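Local coordinates for protein alanine racemase (Corynebacterium glutamicum, PDB 2DY3) that belongs to the alanine racemase family, joining a TIM-barrel N-terminal domain to a β-rich C-terminal domain, and binds pyridoxal-5'-phosphate, at residues B[28-33]-B[74-79]; B[90-95]-B[110-115]; B[135-140]-B[177-182]; B[335-340]-B[346-351]. One frame throughout, in Å; residues are numbered along the deposited sequence.

The four contacts follow one another along the chain, each closing before the next opens. Contacts 1, 2 and 3 belong to the N-terminal TIM barrel: contact 1 spans the inside of its parallel sheet, contact 2 joins the connections that lead into strands 97-100 and 117-122, and contact 3 pairs helices 134-146 and 169-186. Their centres lie 19 to 24 Å apart. Contact 4, in the C-terminal domain, is on the opposite side of the chain's centre, its centre about 25 Å from that of contact 1, and 39 and 37 Å from those of contacts 2 and 3. Contacts 1 and 4 both reach pyridoxal-5'-phosphate, through Val32 and Tyr346, so the pocket draws on both domains.

Contact 1 (B[28-33]-B[74-79]); sequences KLMAVV and SQEVLC. With PLP (pyridoxal-5'-phosphate), chain F.
Glu76 OE1 has two partners: a water that donates to it at 2.7 Å, and Arg118 NH2, with which it forms a salt bridge. The same water accepts from Lys28 NZ at 2.8 Å, which links the two segments where the amino group itself stays 5.0 Å from Glu76 OE1. Next to this polar bridge the contact becomes apolar. Met30 has CG anti to its backbone N (chi1 177°) and runs extended until the bend at chi3 (-92°), which delivers CE to Leu78 CB at 3.5 Å, a tight carbon pair. The methyl also lies 3.9 Å from Leu78 CD2, and the methionine and leucine chains run nearly perpendicular. Strands 28-32 and 76-81 are not neighbours in the parallel sheet of this TIM barrel, for 56-59 runs between them and Met30 also packs on Ala56. Met30, Glu76 and Leu78 therefore meet across the concave side of the curving sheet, whereas Ala31 and Val77 turn to the surrounding helices 42-50 and 62-70. Further along strand 28-32, Val32 applies both methyls to pyridoxal-5'-phosphate, CG2 approaching PLP C6 at 3.6 Å and CG1 approaching PLP C5A at 3.7 Å.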
# COMPACT_ATOMS: atom_id res chain seq x y z
N LYS B 28 -10.95 9.95 -29.65
CA LYS B 28 -11.49 10.22 -28.32
C LYS B 28 -10.42 9.92 -27.27
O LYS B 28 -9.55 9.08 -27.48
CB LYS B 28 -12.73 9.37 -28.07
CG LYS B 28 -13.88 9.71 -29.00
CD LYS B 28 -15.10 8.83 -28.77
CE LYS B 28 -16.25 9.23 -29.68
NZ LYS B 28 -17.46 8.39 -29.48
N LEU B 29 -10.49 10.63 -26.15
CA LEU B 29 -9.52 10.46 -25.07
C LEU B 29 -10.11 9.77 -23.85
O LEU B 29 -10.90 10.36 -23.13
CB LEU B 29 -8.98 11.83 -24.64
CG LEU B 29 -7.52 12.05 -24.24
CD1 LEU B 29 -7.47 13.22 -23.27
CD2 LEU B 29 -6.91 10.81 -23.60
N MET B 30 -9.73 8.52 -23.63
CA MET B 30 -10.20 7.78 -22.45
C MET B 30 -9.09 7.86 -21.42
O MET B 30 -7.97 7.43 -21.67
CB MET B 30 -10.46 6.31 -22.77
CG MET B 30 -10.88 5.50 -21.54
SD MET B 30 -11.20 3.75 -21.87
CE MET B 30 -12.99 3.82 -22.21
N ALA B 31 -9.40 8.42 -20.26
CA ALA B 31 -8.40 8.55 -19.20
C ALA B 31 -8.43 7.34 -18.28
O ALA B 31 -9.45 7.05 -17.65
CB ALA B 31 -8.67 9.82 -18.39
N VAL B 32 -7.31 6.62 -18.20
CA VAL B 32 -7.27 5.45 -17.33
C VAL B 32 -6.94 5.89 -15.91
O VAL B 32 -5.82 6.30 -15.62
CB VAL B 32 -6.22 4.42 -17.82
CG1 VAL B 32 -6.15 3.25 -16.85
CG2 VAL B 32 -6.59 3.93 -19.21
N VAL B 33 -7.93 5.79 -15.03
CA VAL B 33 -7.74 6.19 -13.64
C VAL B 33 -7.97 5.10 -12.62
O VAL B 33 -8.43 5.36 -11.50
CB VAL B 33 -8.63 7.41 -13.30
CG1 VAL B 33 -8.27 8.57 -14.20
CG2 VAL B 33 -10.11 7.05 -13.44
N SER B 74 -19.78 11.91 -15.57
CA SER B 74 -20.89 11.58 -16.46
C SER B 74 -20.39 11.07 -17.81
O SER B 74 -21.18 10.70 -18.67
CB SER B 74 -21.79 12.81 -16.66
OG SER B 74 -21.05 13.90 -17.19
N GLN B 75 -19.08 11.06 -18.00
CA GLN B 75 -18.52 10.56 -19.25
C GLN B 75 -18.63 9.04 -19.34
O GLN B 75 -18.91 8.36 -18.35
CB GLN B 75 -17.03 10.94 -19.38
CG GLN B 75 -16.72 12.40 -19.69
CD GLN B 75 -17.14 13.35 -18.59
OE1 GLN B 75 -17.08 13.01 -17.40
NE2 GLN B 75 -17.55 14.55 -18.97
N GLU B 76 -18.41 8.52 -20.54
CA GLU B 76 -18.41 7.09 -20.81
C GLU B 76 -17.38 6.45 -19.87
O GLU B 76 -16.28 6.98 -19.71
CB GLU B 76 -18.01 6.88 -22.27
CG GLU B 76 -17.95 5.45 -22.74
CD GLU B 76 -17.48 5.36 -24.19
OE1 GLU B 76 -18.01 6.12 -25.02
OE2 GLU B 76 -16.60 4.53 -24.49
N VAL B 77 -17.73 5.34 -19.25
CA VAL B 77 -16.83 4.64 -18.33
C VAL B 77 -16.71 3.16 -18.70
O VAL B 77 -17.72 2.48 -18.88
CB VAL B 77 -17.32 4.75 -16.86
CG1 VAL B 77 -16.44 3.87 -15.95
CG2 VAL B 77 -17.25 6.20 -16.39
N LEU B 78 -15.48 2.67 -18.82
CA LEU B 78 -15.22 1.27 -19.16
C LEU B 78 -14.53 0.52 -18.02
O LEU B 78 -13.59 1.03 -17.41
CB LEU B 78 -14.36 1.18 -20.42
CG LEU B 78 -13.94 -0.22 -20.90
CD1 LEU B 78 -15.16 -1.08 -21.23
CD2 LEU B 78 -13.06 -0.08 -22.12
N CYS B 79 -15.01 -0.68 -17.74
CA CYS B 79 -14.48 -1.53 -16.68
C CYS B 79 -14.06 -2.87 -17.31
O CYS B 79 -14.83 -3.47 -18.06
CB CYS B 79 -15.59 -1.69 -15.62
SG CYS B 79 -15.64 -3.18 -14.66
N1 PLP F . -5.52 -0.03 -20.69
C2 PLP F . -5.64 -1.11 -19.81
C2A PLP F . -6.51 -2.30 -20.21
C3 PLP F . -4.94 -1.08 -18.58
O3 PLP F . -5.04 -2.14 -17.71
C4 PLP F . -4.14 0.06 -18.25
C4A PLP F . -3.33 0.13 -16.94
C5 PLP F . -4.04 1.14 -19.20
C6 PLP F . -4.74 1.08 -20.39
C5A PLP F . -3.20 2.36 -18.95
O4P PLP F . -1.86 2.13 -19.34
P PLP F . -0.64 3.20 -19.23
O1P PLP F . -0.55 3.67 -17.85
O2P PLP F . 0.51 2.39 -19.63
O3P PLP F . -1.03 4.26 -20.19
O HOH W 1 -16.84 6.74 -27.33

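Contact 2 (B[90-95]-B[110-115])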
# COMPACT_ATOMS: atom_id res chain seq x y z
N ALA B 90 -25.37 -4.28 -11.27
CA ALA B 90 -25.35 -3.01 -10.54
C ALA B 90 -24.58 -1.97 -11.35
O ALA B 90 -24.90 -0.79 -11.31
CB ALA B 90 -24.70 -3.20 -9.18
N ALA B 91 -23.57 -2.42 -12.09
CA ALA B 91 -22.76 -1.52 -12.90
C ALA B 91 -23.57 -1.10 -14.13
O ALA B 91 -23.62 0.08 -14.48
CB ALA B 91 -21.47 -2.20 -13.31
N ILE B 92 -24.18 -2.09 -14.77
CA ILE B 92 -25.01 -1.82 -15.95
C ILE B 92 -26.04 -0.75 -15.60
O ILE B 92 -26.26 0.18 -16.38
CB ILE B 92 -25.75 -3.09 -16.41
CG1 ILE B 92 -24.76 -4.16 -16.85
CG2 ILE B 92 -26.69 -2.73 -17.56
CD1 ILE B 92 -25.40 -5.48 -17.24
N ASP B 93 -26.67 -0.89 -14.44
CA ASP B 93 -27.68 0.06 -13.98
C ASP B 93 -27.12 1.47 -13.84
O ASP B 93 -27.87 2.45 -13.89
CB ASP B 93 -28.25 -0.37 -12.62
CG ASP B 93 -29.01 -1.68 -12.68
OD1 ASP B 93 -29.55 -2.01 -13.76
OD2 ASP B 93 -29.07 -2.37 -11.64
N ARG B 94 -25.80 1.57 -13.66
CA ARG B 94 -25.14 2.86 -13.50
C ARG B 94 -24.48 3.33 -14.80
O ARG B 94 -23.58 4.18 -14.78
CB ARG B 94 -24.10 2.77 -12.38
CG ARG B 94 -24.69 2.38 -11.03
CD ARG B 94 -24.67 3.55 -10.07
NE ARG B 94 -23.45 3.58 -9.28
CZ ARG B 94 -22.98 4.65 -8.64
NH1 ARG B 94 -23.62 5.80 -8.70
NH2 ARG B 94 -21.87 4.55 -7.93
N ASN B 95 -24.93 2.78 -15.92
CA ASN B 95 -24.40 3.14 -17.23
C ASN B 95 -22.90 2.94 -17.33
O ASN B 95 -22.17 3.78 -17.85
CB ASN B 95 -24.76 4.59 -17.57
CG ASN B 95 -24.32 4.99 -18.97
OD1 ASN B 95 -24.50 4.24 -19.94
ND2 ASN B 95 -23.74 6.19 -19.09
N ILE B 110 -25.65 -11.65 -22.07
CA ILE B 110 -26.77 -11.97 -22.95
C ILE B 110 -27.96 -12.46 -22.16
O ILE B 110 -29.11 -12.20 -22.51
CB ILE B 110 -26.37 -13.05 -23.97
CG1 ILE B 110 -25.35 -12.48 -24.97
CG2 ILE B 110 -27.60 -13.55 -24.71
CD1 ILE B 110 -24.74 -13.53 -25.88
N GLU B 111 -27.69 -13.17 -21.07
CA GLU B 111 -28.76 -13.71 -20.25
C GLU B 111 -29.25 -12.71 -19.20
O GLU B 111 -30.08 -13.05 -18.36
CB GLU B 111 -28.32 -15.01 -19.59
CG GLU B 111 -28.08 -16.14 -20.60
CD GLU B 111 -27.50 -17.39 -19.96
OE1 GLU B 111 -27.32 -18.39 -20.68
OE2 GLU B 111 -27.21 -17.36 -18.75
N THR B 112 -28.75 -11.48 -19.27
CA THR B 112 -29.16 -10.43 -18.33
C THR B 112 -30.32 -9.64 -18.92
O THR B 112 -30.22 -9.12 -20.04
CB THR B 112 -28.02 -9.44 -18.04
OG1 THR B 112 -26.99 -10.08 -17.28
CG2 THR B 112 -28.57 -8.24 -17.26
N ASP B 113 -31.40 -9.52 -18.16
CA ASP B 113 -32.57 -8.78 -18.64
C ASP B 113 -32.52 -7.31 -18.25
O ASP B 113 -33.09 -6.90 -17.24
CB ASP B 113 -33.86 -9.41 -18.11
CG ASP B 113 -35.11 -8.71 -18.62
OD1 ASP B 113 -34.98 -7.72 -19.38
OD2 ASP B 113 -36.23 -9.14 -18.27
N ALA B 114 -31.82 -6.54 -19.07
CA ALA B 114 -31.67 -5.10 -18.88
C ALA B 114 -31.96 -4.49 -20.25
O ALA B 114 -31.67 -5.10 -21.27
CB ALA B 114 -30.26 -4.76 -18.43
N GLU B 115 -32.52 -3.29 -20.26
CA GLU B 115 -32.88 -2.60 -21.49
C GLU B 115 -31.78 -2.48 -22.55
O GLU B 115 -31.92 -3.03 -23.65
CB GLU B 115 -33.42 -1.20 -21.16
CG GLU B 115 -32.58 -0.44 -20.14
CD GLU B 115 -33.17 0.91 -19.76
OE1 GLU B 115 -33.22 1.81 -20.63
OE2 GLU B 115 -33.59 1.06 -18.59
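The backbones of Ile92 and Ala114 come no nearer than 8.0 Å between CA atoms, so side chains alone close the gap between the end of helix 88-92 and the loop that follows helix 103-110. Both segments are connections of the TIM barrel that run from a helix into the next strand, 97-100 in one case and 117-122 in the other. The helix ends in a Schellman motif with Asn95, at positive phi (56°), as its C-prime residue: Ile96 N bonds Ala91 O, and Asn95 N bonds Ile92 O at 3.0 Å, closing a type I turn from Ile92 to Asn95. In the partner loop Asp113 is the centre of an inverse gamma turn, with a weak bond from Ala114 N to Thr112 O of 3.2 Å.

Ile92 divides its branches between the two residues on either side of Asp113, the ends of this turn. Its CG2, anti to the backbone N, approaches Ala114 CB at 4.2 Å. The other branch, with CG1 anti to the carbonyl carbon (chi1 -63°), extends to place CD1 4.2 Å from Thr112 CG2. Both approaches are loose, consistent with the modest 92 Å² buried in total. Ile117 of strand 117-122 lies against both Ile92 and Thr112. While its methyl takes part in this apolar patch, Thr112 OG1 is hydrogen-bonded to Ala108 O in the preceding helix.

Contact 3 (B[135-140]-B[177-182]); sequences QEWEGV and FRRALA
Trp137 and Ala180 meet in a CH-pi interaction: Ala180 CB stands 3.5 Å from the centroid of the indole six-membered ring and only 1° off its normal. The methyl is thus centred on the benzo ring, and its distances to the six ring carbons hardly vary. It joins helices 134-146 and 169-186, two outer helices of the TIM barrel separated in sequence by strand 150-156. A small residue on one helix and a flat ring from the other allow the Trp137 and Ala180 CA atoms to come within 6.9 Å. Met155 of strand 150-156 also packs against Ala180.

A second apolar approach comes at the indole edge. Arg179 CG lies near the ring plane, 4.1 Å from Trp137 CZ3, so one residue covers a face of the ring while its neighbour along the helix meets the rim. The arginine chain starts with CG anti to the backbone N (chi1 -179°) and bends at chi3, and Arg179 NE also comes to 4.2 Å from Trp137 CZ3.

The polar interactions of these side chains lead outside the two segments. Arg179 NH2 forms a salt bridge with Glu134 OE1, on the same helix as the tryptophan, and the indole is tethered at its other end by a hydrogen bond from Trp137 NE1 to Val132 O.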
# COMPACT_ATOMS: atom_id res chain seq x y z
N GLN B 135 -9.80 -18.57 -31.16
CA GLN B 135 -10.69 -19.72 -31.28
C GLN B 135 -12.10 -19.45 -30.75
O GLN B 135 -13.05 -20.14 -31.14
CB GLN B 135 -10.10 -20.92 -30.53
CG GLN B 135 -8.76 -21.41 -31.07
CD GLN B 135 -8.81 -21.78 -32.55
OE1 GLN B 135 -8.97 -20.92 -33.42
NE2 GLN B 135 -8.69 -23.08 -32.83
N GLU B 136 -12.24 -18.44 -29.89
CA GLU B 136 -13.53 -18.10 -29.31
C GLU B 136 -14.25 -16.94 -30.02
O GLU B 136 -15.45 -16.76 -29.84
CB GLU B 136 -13.36 -17.74 -27.83
CG GLU B 136 -12.42 -18.66 -27.05
CD GLU B 136 -12.14 -18.18 -25.64
OE1 GLU B 136 -11.74 -17.01 -25.46
OE2 GLU B 136 -12.32 -18.97 -24.69
N TRP B 137 -13.51 -16.17 -30.82
CA TRP B 137 -14.10 -15.02 -31.51
C TRP B 137 -15.40 -15.32 -32.24
O TRP B 137 -16.40 -14.63 -32.05
CB TRP B 137 -13.10 -14.42 -32.51
CG TRP B 137 -11.85 -13.91 -31.88
CD1 TRP B 137 -11.65 -13.61 -30.57
CD2 TRP B 137 -10.62 -13.59 -32.56
NE1 TRP B 137 -10.38 -13.12 -30.38
CE2 TRP B 137 -9.73 -13.09 -31.59
CE3 TRP B 137 -10.20 -13.66 -33.90
CZ2 TRP B 137 -8.43 -12.68 -31.91
CZ3 TRP B 137 -8.91 -13.25 -34.21
CH2 TRP B 137 -8.05 -12.77 -33.22
N GLU B 138 -15.38 -16.36 -33.07
CA GLU B 138 -16.56 -16.76 -33.83
C GLU B 138 -17.81 -16.87 -32.98
O GLU B 138 -18.82 -16.21 -33.24
CB GLU B 138 -16.31 -18.10 -34.52
CG GLU B 138 -15.35 -18.04 -35.69
CD GLU B 138 -15.91 -17.26 -36.86
OE1 GLU B 138 -15.24 -17.22 -37.92
OE2 GLU B 138 -17.01 -16.70 -36.73
N GLY B 139 -17.75 -17.73 -31.96
CA GLY B 139 -18.89 -17.94 -31.09
C GLY B 139 -19.36 -16.69 -30.37
O GLY B 139 -20.55 -16.40 -30.35
N VAL B 140 -18.42 -15.96 -29.77
CA VAL B 140 -18.73 -14.75 -29.04
C VAL B 140 -19.37 -13.65 -29.90
O VAL B 140 -20.35 -13.03 -29.49
CB VAL B 140 -17.47 -14.17 -28.35
CG1 VAL B 140 -17.78 -12.78 -27.80
CG2 VAL B 140 -17.02 -15.10 -27.22
N PHE B 177 -5.56 -8.32 -33.93
CA PHE B 177 -6.69 -7.49 -33.52
C PHE B 177 -7.55 -7.12 -34.72
O PHE B 177 -8.78 -7.16 -34.65
CB PHE B 177 -6.18 -6.22 -32.83
CG PHE B 177 -7.27 -5.32 -32.30
CD1 PHE B 177 -8.10 -5.73 -31.27
CD2 PHE B 177 -7.44 -4.04 -32.82
CE1 PHE B 177 -9.07 -4.88 -30.76
CE2 PHE B 177 -8.41 -3.19 -32.32
CZ PHE B 177 -9.23 -3.61 -31.28
N ARG B 178 -6.91 -6.75 -35.82
CA ARG B 178 -7.64 -6.37 -37.03
C ARG B 178 -8.36 -7.56 -37.63
O ARG B 178 -9.38 -7.41 -38.31
CB ARG B 178 -6.68 -5.75 -38.04
CG ARG B 178 -6.18 -4.39 -37.60
CD ARG B 178 -5.10 -3.82 -38.51
NE ARG B 178 -4.74 -2.48 -38.07
CZ ARG B 178 -3.73 -1.78 -38.58
NH1 ARG B 178 -2.97 -2.29 -39.53
NH2 ARG B 178 -3.48 -0.56 -38.12
N ARG B 179 -7.84 -8.76 -37.39
CA ARG B 179 -8.44 -9.98 -37.88
C ARG B 179 -9.75 -10.18 -37.11
O ARG B 179 -10.77 -10.57 -37.67
CB ARG B 179 -7.48 -11.14 -37.66
CG ARG B 179 -7.96 -12.49 -38.14
CD ARG B 179 -6.77 -13.42 -38.36
NE ARG B 179 -5.99 -13.64 -37.15
CZ ARG B 179 -4.66 -13.60 -37.10
NH1 ARG B 179 -3.96 -13.35 -38.20
NH2 ARG B 179 -4.03 -13.80 -35.96
N ALA B 180 -9.70 -9.89 -35.81
CA ALA B 180 -10.86 -10.02 -34.95
C ALA B 180 -11.93 -9.00 -35.31
O ALA B 180 -13.12 -9.32 -35.39
CB ALA B 180 -10.44 -9.85 -33.49
N LEU B 181 -11.51 -7.76 -35.52
CA LEU B 181 -12.44 -6.68 -35.87
C LEU B 181 -13.18 -6.96 -37.18
O LEU B 181 -14.38 -6.69 -37.30
CB LEU B 181 -11.69 -5.35 -35.95
CG LEU B 181 -12.52 -4.08 -36.19
CD1 LEU B 181 -13.61 -3.95 -35.15
CD2 LEU B 181 -11.60 -2.87 -36.16
N ALA B 182 -12.46 -7.50 -38.16
CA ALA B 182 -13.07 -7.80 -39.45
C ALA B 182 -14.09 -8.93 -39.29
O ALA B 182 -15.16 -8.90 -39.89
CB ALA B 182 -11.99 -8.20 -40.46

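Contact 4 (B[335-340]-B[346-351]). With PLP (pyridoxal-5'-phosphate), chain F.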
# COMPACT_ATOMS: atom_id res chain seq x y z
N THR B 335 10.68 8.62 -11.95
CA THR B 335 11.44 7.76 -12.84
C THR B 335 12.84 7.48 -12.29
O THR B 335 13.29 6.33 -12.26
CB THR B 335 11.55 8.38 -14.26
OG1 THR B 335 10.23 8.65 -14.76
CG2 THR B 335 12.25 7.43 -15.23
N ASP B 336 13.53 8.52 -11.85
CA ASP B 336 14.87 8.36 -11.28
C ASP B 336 14.80 7.44 -10.06
O ASP B 336 15.60 6.50 -9.92
CB ASP B 336 15.43 9.71 -10.84
CG ASP B 336 16.78 9.59 -10.17
OD1 ASP B 336 17.79 9.48 -10.89
OD2 ASP B 336 16.83 9.58 -8.92
N PHE B 337 13.85 7.72 -9.18
CA PHE B 337 13.66 6.92 -7.97
C PHE B 337 13.36 5.48 -8.37
O PHE B 337 13.87 4.54 -7.75
CB PHE B 337 12.51 7.49 -7.14
CG PHE B 337 12.33 6.82 -5.81
CD1 PHE B 337 11.16 6.15 -5.51
CD2 PHE B 337 13.33 6.86 -4.86
CE1 PHE B 337 10.99 5.52 -4.29
CE2 PHE B 337 13.17 6.24 -3.63
CZ PHE B 337 12.00 5.57 -3.35
N ALA B 338 12.54 5.32 -9.40
CA ALA B 338 12.18 4.00 -9.90
C ALA B 338 13.41 3.21 -10.31
O ALA B 338 13.59 2.07 -9.89
CB ALA B 338 11.22 4.12 -11.08
N GLU B 339 14.25 3.81 -11.15
CA GLU B 339 15.45 3.12 -11.61
C GLU B 339 16.43 2.84 -10.47
O GLU B 339 17.15 1.84 -10.51
CB GLU B 339 16.12 3.90 -12.75
CG GLU B 339 16.09 5.41 -12.63
CD GLU B 339 16.56 6.11 -13.90
OE1 GLU B 339 16.67 7.36 -13.89
OE2 GLU B 339 16.82 5.41 -14.90
N ARG B 340 16.46 3.70 -9.46
CA ARG B 340 17.34 3.48 -8.31
C ARG B 340 16.86 2.23 -7.59
O ARG B 340 17.65 1.49 -7.02
CB ARG B 340 17.29 4.68 -7.35
CG ARG B 340 17.98 5.95 -7.86
CD ARG B 340 19.49 5.87 -7.74
NE ARG B 340 20.16 6.90 -8.54
CZ ARG B 340 20.01 8.21 -8.38
NH1 ARG B 340 19.20 8.68 -7.44
NH2 ARG B 340 20.66 9.06 -9.16
N TYR B 346 5.65 3.48 -12.67
CA TYR B 346 4.27 3.06 -12.41
C TYR B 346 4.17 2.56 -10.96
O TYR B 346 3.23 2.90 -10.24
CB TYR B 346 3.86 1.89 -13.31
CG TYR B 346 3.67 2.20 -14.78
CD1 TYR B 346 4.75 2.27 -15.65
CD2 TYR B 346 2.39 2.36 -15.31
CE1 TYR B 346 4.57 2.47 -17.00
CE2 TYR B 346 2.20 2.56 -16.67
CZ TYR B 346 3.29 2.61 -17.51
OH TYR B 346 3.11 2.79 -18.86
N GLU B 347 5.14 1.75 -10.56
CA GLU B 347 5.13 1.18 -9.22
C GLU B 347 5.47 2.18 -8.11
O GLU B 347 4.86 2.14 -7.04
CB GLU B 347 6.08 -0.02 -9.14
CG GLU B 347 6.06 -0.72 -7.78
CD GLU B 347 6.76 -2.08 -7.78
OE1 GLU B 347 7.92 -2.15 -8.22
OE2 GLU B 347 6.15 -3.08 -7.35
N VAL B 348 6.41 3.07 -8.36
CA VAL B 348 6.77 4.04 -7.34
C VAL B 348 5.61 4.98 -6.96
O VAL B 348 5.41 5.26 -5.78
CB VAL B 348 8.01 4.88 -7.76
CG1 VAL B 348 9.20 3.95 -8.02
CG2 VAL B 348 7.70 5.70 -8.98
N VAL B 349 4.83 5.45 -7.93
CA VAL B 349 3.72 6.33 -7.57
C VAL B 349 2.63 5.59 -6.81
O VAL B 349 1.85 6.21 -6.08
CB VAL B 349 3.10 7.03 -8.81
CG1 VAL B 349 4.16 7.91 -9.48
CG2 VAL B 349 2.54 6.00 -9.77
N CYS B 350 2.58 4.27 -6.97
CA CYS B 350 1.58 3.45 -6.28
C CYS B 350 2.05 3.05 -4.89
O CYS B 350 1.26 2.53 -4.10
CB CYS B 350 1.29 2.17 -7.08
SG CYS B 350 0.18 2.36 -8.49
N ARG B 351 3.32 3.30 -4.58
CA ARG B 351 3.87 2.91 -3.29
C ARG B 351 3.43 3.65 -2.02
O ARG B 351 3.14 3.01 -1.01
CB ARG B 351 5.40 2.91 -3.35
CG ARG B 351 6.00 1.79 -4.20
CD ARG B 351 5.70 0.40 -3.61
NE ARG B 351 4.27 0.15 -3.47
CZ ARG B 351 3.41 0.07 -4.48
NH1 ARG B 351 3.84 0.22 -5.73
NH2 ARG B 351 2.12 -0.14 -4.25
N1 PLP F . -5.52 -0.03 -20.69
C2 PLP F . -5.64 -1.11 -19.81
C2A PLP F . -6.51 -2.30 -20.21
C3 PLP F . -4.94 -1.08 -18.58
O3 PLP F . -5.04 -2.14 -17.71
C4 PLP F . -4.14 0.06 -18.25
C4A PLP F . -3.33 0.13 -16.94
C5 PLP F . -4.04 1.14 -19.20
C6 PLP F . -4.74 1.08 -20.39
C5A PLP F . -3.20 2.36 -18.95
O4P PLP F . -1.86 2.13 -19.34
P PLP F . -0.64 3.20 -19.23
O1P PLP F . -0.55 3.67 -17.85
O2P PLP F . 0.51 2.39 -19.63
O3P PLP F . -1.03 4.26 -20.19
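Val348 enters the contact mainly through one methyl. CG1 lies anti to the carbonyl carbon (chi1 -59°) and presses on the backbone of the opposite helix, 3.5 Å from Ala338 CA and 3.7 Å from Ala338 CB. Phe337 flanks the same methyl: its CD1 is 3.9 Å from Val348 CG1, which approaches the ring obliquely, and the two chains lie alongside with opposed directions. The phenyl ring also meets Phe287 edge-to-face. The small Ala338 side chain is consistent with CA atoms of Ala338 and Val348 only 6.0 Å apart, a close approach for two helices.

Helices 334-340 and 345-350 are two consecutive helices joined by a short loop in the C-terminal domain, shortly before strand 357-360 of its mixed sheet. Thr335 OG1 and Asn345 OD1 add a hydrogen bond between the start of each helix. On the outer side of helix 334-340, Arg340 NH1 lies 2.9 Å from Asp336 OD2; the carboxylate oxygen sits off the plane of the guanidinium, so this salt bridge rests on charge without an N-H directed at it.

Tyr346 starts from its helix away from segment 335-340 and donates from OH to PLP O2P at 2.7 Å, with the phosphorus of pyridoxal-5'-phosphate in the ring plane at its edge; PLP O1P also approaches Tyr346 CE2 at 3.2 Å. Tyr275 of the second subunit packs on Tyr346, while Glu347 reaches that subunit too, its OE2 accepting a hydrogen bond from Arg281 N of the second subunit.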